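KLLA0E08119p (PDB 3VA7) probably carboxylates urea to urea-1-carboxylate with ATP and bicarbonate through a biotin cofactor, this chain being the carboxylase part of a longer enzyme that probably also hydrolyses allophanate. Local coordinates at residues F389-V399 with P411-H419; D447-M457 with L468-C476. One frame throughout, in Å; residues are numbered along the deposited sequence.

Contact 1 (F389-V399 with P411-H419); sequences FPSWARVDTWV and PTLAKIIVH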
loop_
_atom_site.group_PDB
_atom_site.type_symbol
_atom_site.label_atom_id
_atom_site.label_comp_id
_atom_site.label_asym_id
_atom_site.label_seq_id
_atom_site.Cartn_x
_atom_site.Cartn_y
_atom_site.Cartn_z
ATOM N N PHE A 389 3.830 11.981 15.192
ATOM C CA PHE A 389 3.340 13.035 16.134
ATOM C C PHE A 389 4.484 13.877 16.759
ATOM O O PHE A 389 5.586 13.356 17.041
ATOM C CB PHE A 389 2.491 12.464 17.276
ATOM C CG PHE A 389 1.213 11.765 16.828
ATOM C CD1 PHE A 389 0.163 12.494 16.272
ATOM C CD2 PHE A 389 1.037 10.352 17.035
ATOM C CE1 PHE A 389 -1.045 11.856 15.882
ATOM C CE2 PHE A 389 -0.190 9.698 16.657
ATOM C CZ PHE A 389 -1.217 10.470 16.093
ATOM N N PRO A 390 4.216 15.175 16.996
ATOM C CA PRO A 390 5.228 15.916 17.729
ATOM C C PRO A 390 5.458 15.221 19.057
ATOM O O PRO A 390 4.502 15.043 19.834
ATOM C CB PRO A 390 4.559 17.287 17.958
ATOM C CG PRO A 390 3.085 17.030 17.823
ATOM C CD PRO A 390 3.011 15.989 16.731
ATOM N N SER A 391 6.699 14.837 19.333
ATOM C CA SER A 391 7.002 14.131 20.577
ATOM C C SER A 391 7.003 15.038 21.805
ATOM O O SER A 391 7.096 14.520 22.932
ATOM C CB SER A 391 8.390 13.532 20.488
ATOM O OG SER A 391 9.323 14.615 20.376
ATOM N N TRP A 392 6.954 16.367 21.588
ATOM C CA TRP A 392 7.091 17.372 22.683
ATOM C C TRP A 392 5.727 17.785 23.203
ATOM O O TRP A 392 5.632 18.335 24.306
ATOM C CB TRP A 392 7.871 18.659 22.265
ATOM C CG TRP A 392 7.394 19.216 20.945
ATOM C CD1 TRP A 392 7.910 18.927 19.713
ATOM C CD2 TRP A 392 6.239 20.055 20.701
ATOM N NE1 TRP A 392 7.188 19.552 18.736
ATOM C CE2 TRP A 392 6.166 20.262 19.300
ATOM C CE3 TRP A 392 5.277 20.652 21.523
ATOM C CZ2 TRP A 392 5.192 21.051 18.707
ATOM C CZ3 TRP A 392 4.300 21.452 20.926
ATOM C CH2 TRP A 392 4.263 21.644 19.538
ATOM N N ALA A 393 4.691 17.569 22.401
ATOM C CA ALA A 393 3.312 17.704 22.902
ATOM C C ALA A 393 2.917 16.413 23.666
ATOM O O ALA A 393 3.612 15.409 23.640
ATOM C CB ALA A 393 2.312 18.021 21.732
ATOM N N ARG A 394 1.807 16.464 24.372
ATOM C CA ARG A 394 1.202 15.256 24.912
ATOM C C ARG A 394 0.210 14.819 23.852
ATOM O O ARG A 394 -0.611 15.622 23.384
ATOM C CB ARG A 394 0.483 15.515 26.274
ATOM C CG ARG A 394 -0.482 14.373 26.653
ATOM C CD ARG A 394 -0.962 14.453 28.030
ATOM N NE ARG A 394 -2.127 13.611 28.216
ATOM C CZ ARG A 394 -2.769 13.493 29.376
ATOM N NH1 ARG A 394 -2.346 14.172 30.449
ATOM N NH2 ARG A 394 -3.821 12.701 29.476
ATOM N N VAL A 395 0.306 13.559 23.432
ATOM C CA VAL A 395 -0.712 13.036 22.493
ATOM C C VAL A 395 -1.313 11.780 23.033
ATOM O O VAL A 395 -0.621 10.842 23.348
ATOM C CB VAL A 395 -0.307 13.074 20.933
ATOM C CG1 VAL A 395 1.091 13.697 20.701
ATOM C CG2 VAL A 395 -0.521 11.747 20.189
ATOM N N ASP A 396 -2.614 11.807 23.245
ATOM C CA ASP A 396 -3.265 10.618 23.743
ATOM C C ASP A 396 -3.828 9.971 22.495
ATOM O O ASP A 396 -4.645 10.563 21.745
ATOM C CB ASP A 396 -4.317 10.950 24.805
ATOM C CG ASP A 396 -3.720 11.613 26.077
ATOM O OD1 ASP A 396 -2.496 11.598 26.370
ATOM O OD2 ASP A 396 -4.504 12.172 26.840
ATOM N N THR A 397 -3.333 8.792 22.211
ATOM C CA THR A 397 -3.752 8.130 21.028
ATOM C C THR A 397 -3.747 6.623 21.287
ATOM O O THR A 397 -3.423 6.160 22.405
ATOM C CB THR A 397 -2.813 8.508 19.829
ATOM O OG1 THR A 397 -3.345 7.976 18.596
ATOM C CG2 THR A 397 -1.335 8.003 20.084
ATOM N N TRP A 398 -4.104 5.866 20.258
ATOM C CA TRP A 398 -4.083 4.420 20.338
ATOM C C TRP A 398 -3.626 3.880 18.985
ATOM O O TRP A 398 -3.791 2.714 18.717
ATOM C CB TRP A 398 -5.474 3.883 20.688
ATOM C CG TRP A 398 -6.471 4.213 19.675
ATOM C CD1 TRP A 398 -7.072 5.451 19.445
ATOM C CD2 TRP A 398 -6.990 3.327 18.681
ATOM N NE1 TRP A 398 -7.953 5.358 18.371
ATOM C CE2 TRP A 398 -7.919 4.073 17.888
ATOM C CE3 TRP A 398 -6.762 1.975 18.376
ATOM C CZ2 TRP A 398 -8.603 3.499 16.809
ATOM C CZ3 TRP A 398 -7.445 1.395 17.308
ATOM C CH2 TRP A 398 -8.362 2.152 16.530
ATOM N N VAL A 399 -3.030 4.736 18.149
ATOM C CA VAL A 399 -2.673 4.347 16.786
ATOM C C VAL A 399 -1.187 4.552 16.456
ATOM O O VAL A 399 -0.475 5.345 17.102
ATOM C CB VAL A 399 -3.553 5.067 15.771
ATOM C CG1 VAL A 399 -5.042 4.922 16.174
ATOM C CG2 VAL A 399 -3.119 6.528 15.603
ATOM N N PRO A 411 -14.637 7.606 15.404
ATOM C CA PRO A 411 -13.441 7.732 14.583
ATOM C C PRO A 411 -12.256 8.513 15.253
ATOM O O PRO A 411 -11.376 9.016 14.561
ATOM C CB PRO A 411 -13.987 8.429 13.319
ATOM C CG PRO A 411 -15.255 9.170 13.784
ATOM C CD PRO A 411 -15.586 8.720 15.197
ATOM N N THR A 412 -12.209 8.585 16.576
ATOM C CA THR A 412 -11.072 9.233 17.206
ATOM C C THR A 412 -9.705 8.567 16.912
ATOM O O THR A 412 -9.522 7.350 17.060
ATOM C CB THR A 412 -11.287 9.349 18.719
ATOM O OG1 THR A 412 -12.402 10.224 18.966
ATOM C CG2 THR A 412 -10.022 9.887 19.390
ATOM N N LEU A 413 -8.747 9.372 16.495
ATOM C CA LEU A 413 -7.426 8.862 16.227
ATOM C C LEU A 413 -6.492 9.203 17.375
ATOM O O LEU A 413 -5.725 8.363 17.862
ATOM C CB LEU A 413 -6.890 9.414 14.887
ATOM C CG LEU A 413 -7.530 8.791 13.626
ATOM C CD1 LEU A 413 -7.137 9.416 12.276
ATOM C CD2 LEU A 413 -7.321 7.257 13.602
ATOM N N ALA A 414 -6.587 10.439 17.822
ATOM C CA ALA A 414 -5.571 11.015 18.644
ATOM C C ALA A 414 -6.085 12.303 19.223
ATOM O O ALA A 414 -6.973 12.906 18.699
ATOM C CB ALA A 414 -4.276 11.237 17.830
ATOM N N LYS A 415 -5.571 12.672 20.378
ATOM C CA LYS A 415 -5.893 13.945 20.955
ATOM C C LYS A 415 -4.534 14.580 21.140
ATOM O O LYS A 415 -3.618 13.976 21.741
ATOM C CB LYS A 415 -6.616 13.790 22.269
ATOM C CG LYS A 415 -7.983 13.250 22.098
ATOM C CD LYS A 415 -8.743 13.277 23.417
ATOM C CE LYS A 415 -8.209 12.243 24.390
ATOM N NZ LYS A 415 -8.655 12.460 25.766
ATOM N N ILE A 416 -4.403 15.769 20.563
ATOM C CA ILE A 416 -3.155 16.482 20.505
ATOM C C ILE A 416 -3.227 17.628 21.496
ATOM O O ILE A 416 -4.029 18.541 21.325
ATOM C CB ILE A 416 -2.896 16.956 19.065
ATOM C CG1 ILE A 416 -2.693 15.718 18.193
ATOM C CG2 ILE A 416 -1.641 17.817 18.978
ATOM C CD1 ILE A 416 -3.331 15.813 16.860
ATOM N N ILE A 417 -2.410 17.530 22.532
ATOM C CA ILE A 417 -2.440 18.442 23.671
ATOM C C ILE A 417 -1.110 19.227 23.947
ATOM O O ILE A 417 -0.012 18.660 24.181
ATOM C CB ILE A 417 -2.866 17.683 24.921
ATOM C CG1 ILE A 417 -4.130 16.883 24.584
ATOM C CG2 ILE A 417 -3.061 18.603 26.127
ATOM C CD1 ILE A 417 -4.055 15.455 25.127
ATOM N N VAL A 418 -1.282 20.535 24.009
ATOM C CA VAL A 418 -0.198 21.483 24.067
ATOM C C VAL A 418 -0.310 22.365 25.357
ATOM O O VAL A 418 -1.422 22.650 25.819
ATOM C CB VAL A 418 -0.310 22.268 22.756
ATOM C CG1 VAL A 418 -0.504 23.733 22.956
ATOM C CG2 VAL A 418 0.802 21.889 21.839
ATOM N N HIS A 419 0.822 22.740 25.951
ATOM C CA HIS A 419 0.867 23.457 27.259
ATOM C C HIS A 419 1.762 24.640 27.051
ATOM O O HIS A 419 2.980 24.471 26.824
ATOM C CB HIS A 419 1.516 22.623 28.373
ATOM C CG HIS A 419 1.363 23.226 29.742
ATOM N ND1 HIS A 419 2.142 22.848 30.831
ATOM C CD2 HIS A 419 0.511 24.185 30.198
ATOM C CE1 HIS A 419 1.761 23.542 31.893
ATOM N NE2 HIS A 419 0.782 24.364 31.531
HETATM O O HOH W 1 -7.108 10.737 27.333
#
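Ala-414 and Phe-389 meet on the mainly apolar side of this antiparallel strand pair: the methyl CB of Ala-414 lies 3.6 Å from ring atom CZ of Phe-389, and Val-395 CG2 lies over one face of the same ring. Farther along, Trp-392 runs beside Val-418, with CZ3 3.6 Å from CG2. Arg-394 with Ile-417 and Asp-396 with Lys-415 are the hydrogen-bonded backbone pairs, and their side chains share the other, ionic face. Arg-394 lies alongside Ile-417, whose CD1 also approaches Asp-396 OD2 at 3.7 Å. Extended, with CG anti to the backbone N (chi1 164°), Arg-394 grips the carboxylate side-on, NE to Asp-396 OD1 at 2.8 Å and NH2 to OD2, both on the syn side; its NH1 pairs with Glu-330. A water links Asp-396 OD2 to Lys-415 NZ, which also bonds Val-324 O. Thr-397 OG1 donates to Leu-413 O and accepts from Val-399 N, an ST turn. Just past the end of strand 394-397, Trp-398 NE1 donates almost straight (170°) to Thr-412 O at 2.9 Å, in the indole plane. A phenylalanine here would lack the indole N-H and would probably leave Thr-412 O without this partner. Strand 412-420 lies between 394-397 and 362-372 in the biotin carboxylase C-terminal region, with a classic bulge at Leu-413 and Ala-414 opposite Leu-368; Pro-327 of helix 326-333 packs on the ionic face, and helix 423-435 on Ile-416.

Contact 2 (D447-M457 with L468-C476); sequences DYLRSIASSKM and LDSFDYKPC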
loop_
_atom_site.group_PDB
_atom_site.type_symbol
_atom_site.label_atom_id
_atom_site.label_comp_id
_atom_site.label_asym_id
_atom_site.label_seq_id
_atom_site.Cartn_x
_atom_site.Cartn_y
_atom_site.Cartn_z
ATOM N N ASP A 447 -6.362 19.008 8.337
ATOM C CA ASP A 447 -6.346 20.231 7.583
ATOM C C ASP A 447 -7.438 21.142 8.092
ATOM O O ASP A 447 -7.207 22.312 8.258
ATOM C CB ASP A 447 -6.546 19.976 6.074
ATOM C CG ASP A 447 -6.367 21.249 5.261
ATOM O OD1 ASP A 447 -5.248 21.780 5.310
ATOM O OD2 ASP A 447 -7.345 21.756 4.648
ATOM N N TYR A 448 -8.632 20.611 8.291
ATOM C CA TYR A 448 -9.723 21.339 8.959
ATOM C C TYR A 448 -9.304 21.909 10.339
ATOM O O TYR A 448 -9.507 23.081 10.636
ATOM C CB TYR A 448 -10.863 20.364 9.102
ATOM C CG TYR A 448 -12.030 20.826 9.887
ATOM C CD1 TYR A 448 -12.220 20.365 11.188
ATOM C CD2 TYR A 448 -13.003 21.659 9.317
ATOM C CE1 TYR A 448 -13.323 20.739 11.920
ATOM C CE2 TYR A 448 -14.116 22.054 10.043
ATOM C CZ TYR A 448 -14.274 21.587 11.346
ATOM O OH TYR A 448 -15.362 21.947 12.109
ATOM N N LEU A 449 -8.675 21.070 11.148
ATOM C CA LEU A 449 -8.111 21.502 12.428
ATOM C C LEU A 449 -7.131 22.642 12.261
ATOM O O LEU A 449 -7.152 23.574 13.054
ATOM C CB LEU A 449 -7.394 20.346 13.163
ATOM C CG LEU A 449 -8.093 19.442 14.183
ATOM C CD1 LEU A 449 -9.589 19.632 14.222
ATOM C CD2 LEU A 449 -7.708 17.989 13.947
ATOM N N ARG A 450 -6.278 22.562 11.244
ATOM C CA ARG A 450 -5.166 23.512 11.047
ATOM C C ARG A 450 -5.678 24.918 10.770
ATOM O O ARG A 450 -5.237 25.921 11.375
ATOM C CB ARG A 450 -4.302 23.061 9.875
ATOM C CG ARG A 450 -3.081 22.303 10.276
ATOM C CD ARG A 450 -2.704 21.436 9.142
ATOM N NE ARG A 450 -1.681 20.499 9.545
ATOM C CZ ARG A 450 -1.240 19.527 8.758
ATOM N NH1 ARG A 450 -1.775 19.410 7.556
ATOM N NH2 ARG A 450 -0.276 18.689 9.159
ATOM N N SER A 451 -6.613 24.940 9.835
ATOM C CA SER A 451 -7.380 26.091 9.468
ATOM C C SER A 451 -8.089 26.737 10.685
ATOM O O SER A 451 -7.996 27.961 10.867
ATOM C CB SER A 451 -8.356 25.682 8.370
ATOM O OG SER A 451 -9.569 26.378 8.533
ATOM N N ILE A 452 -8.772 25.936 11.516
ATOM C CA ILE A 452 -9.385 26.477 12.758
ATOM C C ILE A 452 -8.340 27.011 13.720
ATOM O O ILE A 452 -8.329 28.192 13.984
ATOM C CB ILE A 452 -10.282 25.496 13.475
ATOM C CG1 ILE A 452 -11.468 25.108 12.601
ATOM C CG2 ILE A 452 -10.782 26.103 14.759
ATOM C CD1 ILE A 452 -12.248 23.981 13.186
ATOM N N ALA A 453 -7.431 26.159 14.186
ATOM C CA ALA A 453 -6.295 26.586 15.032
ATOM C C ALA A 453 -5.613 27.854 14.515
ATOM O O ALA A 453 -4.974 28.585 15.260
ATOM C CB ALA A 453 -5.275 25.469 15.145
ATOM N N SER A 454 -5.754 28.101 13.224
ATOM C CA SER A 454 -5.064 29.221 12.553
ATOM C C SER A 454 -5.860 30.482 12.399
ATOM O O SER A 454 -5.292 31.510 12.059
ATOM C CB SER A 454 -4.682 28.822 11.140
ATOM O OG SER A 454 -3.374 28.378 11.242
ATOM N N SER A 455 -7.176 30.358 12.558
ATOM C CA SER A 455 -8.103 31.412 12.209
ATOM C C SER A 455 -7.879 32.674 13.040
ATOM O O SER A 455 -7.252 32.637 14.116
ATOM C CB SER A 455 -9.539 30.905 12.326
ATOM O OG SER A 455 -9.786 30.429 13.628
ATOM N N LYS A 456 -8.369 33.795 12.510
ATOM C CA LYS A 456 -8.347 35.058 13.226
ATOM C C LYS A 456 -9.351 34.871 14.373
ATOM O O LYS A 456 -9.049 35.193 15.539
ATOM C CB LYS A 456 -8.732 36.206 12.267
ATOM C CG LYS A 456 -8.680 37.662 12.822
ATOM C CD LYS A 456 -7.276 38.283 12.680
ATOM C CE LYS A 456 -7.355 39.713 12.054
ATOM N NZ LYS A 456 -6.009 40.387 12.017
ATOM N N MET A 457 -10.510 34.286 14.041
ATOM C CA MET A 457 -11.512 33.913 15.032
ATOM C C MET A 457 -10.880 33.304 16.272
ATOM O O MET A 457 -10.872 33.918 17.343
ATOM C CB MET A 457 -12.511 32.935 14.436
ATOM C CG MET A 457 -13.656 32.533 15.396
ATOM S SD MET A 457 -13.333 31.097 16.441
ATOM C CE MET A 457 -13.201 29.764 15.227
ATOM N N LEU A 468 -18.280 27.166 14.585
ATOM C CA LEU A 468 -17.893 26.095 13.682
ATOM C C LEU A 468 -18.995 25.682 12.744
ATOM O O LEU A 468 -18.713 25.082 11.713
ATOM C CB LEU A 468 -17.448 24.866 14.465
ATOM C CG LEU A 468 -16.099 24.924 15.142
ATOM C CD1 LEU A 468 -15.610 23.518 15.290
ATOM C CD2 LEU A 468 -15.121 25.750 14.333
ATOM N N ASP A 469 -20.245 25.974 13.106
ATOM C CA ASP A 469 -21.390 25.671 12.233
ATOM C C ASP A 469 -21.511 26.557 10.979
ATOM O O ASP A 469 -22.149 26.172 9.985
ATOM C CB ASP A 469 -22.692 25.626 13.032
ATOM C CG ASP A 469 -22.967 24.248 13.579
ATOM O OD1 ASP A 469 -23.063 24.104 14.806
ATOM O OD2 ASP A 469 -23.045 23.287 12.778
ATOM N N SER A 470 -20.894 27.732 11.037
ATOM C CA SER A 470 -20.783 28.625 9.875
ATOM C C SER A 470 -19.297 28.988 9.606
ATOM O O SER A 470 -18.935 30.156 9.369
ATOM C CB SER A 470 -21.685 29.879 10.040
ATOM O OG SER A 470 -21.494 30.529 11.292
ATOM N N PHE A 471 -18.430 27.977 9.663
ATOM C CA PHE A 471 -17.012 28.231 9.517
ATOM C C PHE A 471 -16.627 27.994 8.068
ATOM O O PHE A 471 -16.952 26.935 7.470
ATOM C CB PHE A 471 -16.195 27.353 10.455
ATOM C CG PHE A 471 -14.715 27.573 10.349
ATOM C CD1 PHE A 471 -14.106 28.623 11.023
ATOM C CD2 PHE A 471 -13.930 26.715 9.583
ATOM C CE1 PHE A 471 -12.741 28.834 10.931
ATOM C CE2 PHE A 471 -12.569 26.917 9.481
ATOM C CZ PHE A 471 -11.968 27.991 10.159
ATOM N N ASP A 472 -15.948 28.994 7.500
ATOM C CA ASP A 472 -15.550 28.909 6.097
ATOM C C ASP A 472 -14.324 28.002 5.952
ATOM O O ASP A 472 -13.170 28.455 6.178
ATOM C CB ASP A 472 -15.320 30.295 5.457
ATOM C CG ASP A 472 -15.635 30.301 3.946
ATOM O OD1 ASP A 472 -15.289 31.303 3.257
ATOM O OD2 ASP A 472 -16.230 29.300 3.452
ATOM N N TYR A 473 -14.581 26.730 5.603
ATOM C CA TYR A 473 -13.486 25.785 5.380
ATOM C C TYR A 473 -13.246 25.493 3.903
ATOM O O TYR A 473 -14.099 24.859 3.237
ATOM C CB TYR A 473 -13.644 24.468 6.188
ATOM C CG TYR A 473 -12.586 23.427 5.826
ATOM C CD1 TYR A 473 -11.236 23.682 6.013
ATOM C CD2 TYR A 473 -12.947 22.207 5.264
ATOM C CE1 TYR A 473 -10.269 22.749 5.645
ATOM C CE2 TYR A 473 -11.990 21.260 4.909
ATOM C CZ TYR A 473 -10.647 21.538 5.091
ATOM O OH TYR A 473 -9.694 20.601 4.723
ATOM N N LYS A 474 -12.074 25.941 3.417
ATOM C CA LYS A 474 -11.609 25.635 2.035
ATOM C C LYS A 474 -10.265 24.901 1.954
ATOM O O LYS A 474 -9.209 25.484 2.234
ATOM C CB LYS A 474 -11.645 26.864 1.081
ATOM C CG LYS A 474 -10.888 28.147 1.554
ATOM C CD LYS A 474 -11.810 29.100 2.368
ATOM C CE LYS A 474 -11.226 30.527 2.545
ATOM N NZ LYS A 474 -11.967 31.279 3.633
ATOM N N PRO A 475 -10.312 23.611 1.568
ATOM C CA PRO A 475 -9.153 22.765 1.284
ATOM C C PRO A 475 -8.346 23.270 0.105
ATOM O O PRO A 475 -8.906 23.474 -0.996
ATOM C CB PRO A 475 -9.776 21.412 0.920
ATOM C CG PRO A 475 -11.158 21.718 0.556
ATOM C CD PRO A 475 -11.571 22.881 1.383
ATOM N N CYS A 476 -7.049 23.474 0.322
ATOM C CA CYS A 476 -6.181 23.798 -0.794
ATOM C C CYS A 476 -5.904 22.497 -1.578
ATOM O O CYS A 476 -4.857 21.851 -1.393
ATOM C CB CYS A 476 -4.903 24.472 -0.307
ATOM S SG CYS A 476 -3.741 24.820 -1.671
HETATM O O HOH W 2 -9.463 17.801 6.474
#
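Tyr-448 turns its ring edge onto a face of Tyr-473, a T-shaped pair with centroids 5.5 Å apart and planes at 88°. CD2 of Tyr-448 leads toward CG of Tyr-473, and its CB makes a CH-pi contact over that same ring; Pro-475 CD covers the opposite face. One turn along the helix, Ile-452 CG1 stands over one face of Phe-471, 4.0 Å from the ring centroid, while CD1 continues to Leu-468 CD2 at 3.6 Å. Phe-471, swung opposite its own main-chain nitrogen (chi1 -180°), reaches in from the loop and presents its edge to Ser-451 OG and Ser-455 CB. At the far end of its ring, Tyr-473 OH donates to Asp-447 OD2 at 2.6 Å, meeting the anti lone pair of that oxygen, with ring and carboxylate planes 58° apart. Alternate residues of the loop, Phe-471 and Tyr-473, therefore lay their rings against helix 446-454, whereas Asp-472 and Lys-474 point away. Helix and loop belong to the biotin carboxylase part, and Phe-628 of strand 626-628 touches Asp-447 and Pro-475. The chemistry is that of an aromatic and aliphatic seam with a single direct hydrogen bond across it, and placing the carboxylate in the helix's first turn is likely to favour its charged form.

Contacts 1 and 2 follow one another along the chain, both within the biotin carboxylation region, their centres 20 Å apart and nearest atoms about 6 Å apart without touching. Helix 423-435 lies between them in sequence and packs on Trp-392, Ile-416 and Val-418 of the first and, on the side of helix 446-454 turned from the loop, on Leu-449 and Ala-453. Each is partly buried. Contact 1, the nearer to the chain's centre, joins two strands by a backbone ladder, with mainly apolar side chains on one sheet face and a charged network on the other. Contact 2 has no backbone ladder and relies on side chains to hold a loop against a helix, just ahead of strand 477-480.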